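Local coordinates for esterase family protein (Staphylococcus aureus, PDB 6VHE) that is probably a serine esterase of the alpha/beta-hydrolase fold that hydrolyses carboxylic esters and perhaps S-formylglutathione, at residues S147-A152 against Y210-D215. Numbering follows the deposited sequence.
Sequences SAVFEA and YQDNLD. With 6WG ((2~{R})-2-phenylpiperidine-1-carbaldehyde), chain E.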
loop_
_atom_site.group_PDB
_atom_site.type_symbol
_atom_site.label_atom_id
_atom_site.label_comp_id
_atom_site.label_asym_id
_atom_site.label_seq_id
_atom_site.Cartn_x
_atom_site.Cartn_y
_atom_site.Cartn_z
ATOM N N SER A 147 12.850 0.472 -25.658
ATOM C CA SER A 147 14.145 1.088 -25.365
ATOM C C SER A 147 15.101 0.067 -24.752
ATOM O O SER A 147 15.770 0.320 -23.748
ATOM C CB SER A 147 13.979 2.292 -24.438
ATOM O OG SER A 147 12.900 3.110 -24.860
ATOM N N ALA A 148 15.131 -1.116 -25.351
ATOM C CA ALA A 148 15.776 -2.238 -24.702
ATOM C C ALA A 148 17.275 -2.254 -24.985
ATOM O O ALA A 148 17.775 -1.600 -25.905
ATOM C CB ALA A 148 15.154 -3.558 -25.158
ATOM N N VAL A 149 17.990 -3.018 -24.162
ATOM C CA VAL A 149 19.399 -3.326 -24.375
ATOM C C VAL A 149 19.468 -4.692 -25.036
ATOM O O VAL A 149 19.034 -5.691 -24.449
ATOM C CB VAL A 149 20.177 -3.328 -23.051
ATOM C CG1 VAL A 149 21.656 -3.644 -23.326
ATOM C CG2 VAL A 149 19.993 -2.024 -22.328
ATOM N N PHE A 150 19.997 -4.742 -26.251
ATOM C CA PHE A 150 20.150 -6.010 -26.943
ATOM C C PHE A 150 21.589 -6.493 -26.910
ATOM O O PHE A 150 21.835 -7.687 -26.761
ATOM C CB PHE A 150 19.645 -5.888 -28.387
ATOM C CG PHE A 150 18.143 -5.702 -28.483
ATOM C CD1 PHE A 150 17.284 -6.742 -28.167
ATOM C CD2 PHE A 150 17.599 -4.488 -28.879
ATOM C CE1 PHE A 150 15.900 -6.575 -28.239
ATOM C CE2 PHE A 150 16.218 -4.315 -28.954
ATOM C CZ PHE A 150 15.367 -5.359 -28.632
ATOM N N GLU A 151 22.545 -5.585 -27.013
ATOM C CA GLU A 151 23.946 -5.926 -26.798
ATOM C C GLU A 151 24.203 -5.896 -25.297
ATOM O O GLU A 151 24.476 -4.839 -24.723
ATOM C CB GLU A 151 24.871 -4.963 -27.531
ATOM C CG GLU A 151 26.322 -5.390 -27.433
ATOM C CD GLU A 151 26.466 -6.905 -27.492
ATOM O OE1 GLU A 151 26.634 -7.546 -26.420
ATOM O OE2 GLU A 151 26.390 -7.446 -28.620
ATOM N N ALA A 152 24.118 -7.064 -24.655
ATOM C CA ALA A 152 24.172 -7.126 -23.197
ATOM C C ALA A 152 25.512 -6.690 -22.623
ATOM O O ALA A 152 25.563 -6.336 -21.443
ATOM C CB ALA A 152 23.862 -8.537 -22.705
ATOM N N TYR A 210 19.397 3.798 -29.264
ATOM C CA TYR A 210 18.742 3.707 -30.566
ATOM C C TYR A 210 19.562 2.863 -31.542
ATOM O O TYR A 210 19.028 1.965 -32.205
ATOM C CB TYR A 210 18.499 5.112 -31.123
ATOM C CG TYR A 210 17.731 5.135 -32.428
ATOM C CD1 TYR A 210 16.430 4.652 -32.497
ATOM C CD2 TYR A 210 18.305 5.644 -33.583
ATOM C CE1 TYR A 210 15.725 4.667 -33.682
ATOM C CE2 TYR A 210 17.613 5.658 -34.773
ATOM C CZ TYR A 210 16.323 5.169 -34.814
ATOM O OH TYR A 210 15.622 5.189 -35.995
ATOM N N GLN A 211 20.867 3.127 -31.633
ATOM C CA GLN A 211 21.695 2.356 -32.553
ATOM C C GLN A 211 21.732 0.884 -32.158
ATOM O O GLN A 211 21.669 -0.003 -33.021
ATOM C CB GLN A 211 23.108 2.938 -32.595
ATOM C CG GLN A 211 23.970 2.345 -33.681
ATOM C CD GLN A 211 23.396 2.596 -35.055
ATOM O OE1 GLN A 211 23.001 3.719 -35.377
ATOM N NE2 GLN A 211 23.331 1.551 -35.869
ATOM N N ASP A 212 21.864 0.610 -30.861
ATOM C CA ASP A 212 21.758 -0.754 -30.351
ATOM C C ASP A 212 20.483 -1.433 -30.857
ATOM O O ASP A 212 20.508 -2.598 -31.276
ATOM C CB ASP A 212 21.808 -0.696 -28.817
ATOM C CG ASP A 212 21.689 -2.055 -28.149
ATOM O OD1 ASP A 212 22.625 -2.426 -27.413
ATOM O OD2 ASP A 212 20.648 -2.727 -28.301
ATOM N N ASN A 213 19.360 -0.718 -30.830
ATOM C CA ASN A 213 18.114 -1.268 -31.357
ATOM C C ASN A 213 18.201 -1.493 -32.860
ATOM O O ASN A 213 17.823 -2.563 -33.362
ATOM C CB ASN A 213 16.954 -0.332 -31.024
ATOM C CG ASN A 213 16.418 -0.561 -29.651
ATOM O OD1 ASN A 213 15.263 -0.953 -29.485
ATOM N ND2 ASN A 213 17.258 -0.345 -28.644
ATOM N N LEU A 214 18.698 -0.490 -33.595
ATOM C CA LEU A 214 18.856 -0.631 -35.041
ATOM C C LEU A 214 19.721 -1.836 -35.391
ATOM O O LEU A 214 19.457 -2.533 -36.380
ATOM C CB LEU A 214 19.461 0.644 -35.641
ATOM C CG LEU A 214 18.612 1.920 -35.681
ATOM C CD1 LEU A 214 19.308 3.024 -36.494
ATOM C CD2 LEU A 214 17.213 1.632 -36.227
ATOM N N ASP A 215 20.765 -2.092 -34.599
ATOM C CA ASP A 215 21.619 -3.243 -34.875
ATOM C C ASP A 215 20.858 -4.548 -34.691
ATOM O O ASP A 215 21.046 -5.498 -35.459
ATOM C CB ASP A 215 22.853 -3.225 -33.975
ATOM C CG ASP A 215 23.788 -2.083 -34.292
ATOM O OD1 ASP A 215 23.686 -1.517 -35.401
ATOM O OD2 ASP A 215 24.635 -1.756 -33.431
HETATM C C4 6WG E . 21.521 0.929 -20.059
HETATM C C7 6WG E . 20.521 1.522 -19.066
HETATM C C6 6WG E . 23.170 1.384 -21.769
HETATM C C9 6WG E . 19.516 3.568 -18.417
HETATM C C8 6WG E . 19.663 2.642 -19.626
HETATM C C1 6WG E . 23.443 0.033 -21.870
HETATM C C2 6WG E . 22.760 -0.844 -21.051
HETATM C C3 6WG E . 21.813 -0.411 -20.136
HETATM C C5 6WG E . 22.221 1.817 -20.854
HETATM C C10 6WG E . 19.777 2.882 -17.052
HETATM C C11 6WG E . 19.575 1.351 -16.936
HETATM N N1 6WG E . 19.649 0.704 -18.230
HETATM C C12 6WG E . 18.336 0.242 -18.684
HETATM O O1 6WG E . 17.455 -0.198 -17.736
HETATM O O HOH W 1 13.628 -1.779 -27.616
#
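The carboxylate of Asp212 takes two successive backbone N-H groups of the loop 147-152. Phe150 N donates to OD2 of Asp212 at 2.9 Å, and Glu151 N reaches OD1 of the same residue at 3.2 Å. Both oxygens are met on their syn sides, slightly out of the carboxylate plane. A chi1 of 179° stretches the Asp212 side chain out, CG opposite the backbone N, and carries the carboxylate from the start of helix 210-222 to the loop.

One helix position on, the Asn213 amide meets Ala148 twice, once directly and once by way of a water. Its ND2 donates to Ala148 O at 3.1 Å, on a lone pair in the carbonyl plane, though the hydrogen bond is bent (136°). ND2 also bonds Leu209 O. Water 1 accepts from Ala148 N and lies within bonding distance of Asn213 OD1 (2.6 Å).

The Phe150 ring packs against the same two helix residues, with Asp212 OD2 and Asn213 OD1 at its edge. Its CE2 meets Asn213 OD1 at 3.5 Å, with ring and amide planes 70° apart. Ala148 CB sits over one ring face, offset toward the rim, and Phe216 stacks with the ring.

Val149 turns away from the helix, and its CG2 touches C2 of the phenylpiperidine ligand at 3.3 Å. Ser147 packs beside Asp207 and His236 of the predicted charge relay system. Two neighbouring helix side chains thus hold Ala148, Phe150 and Glu151 by their backbone. Each Asp212 oxygen takes one N-H, which probably favours a charged carboxylate.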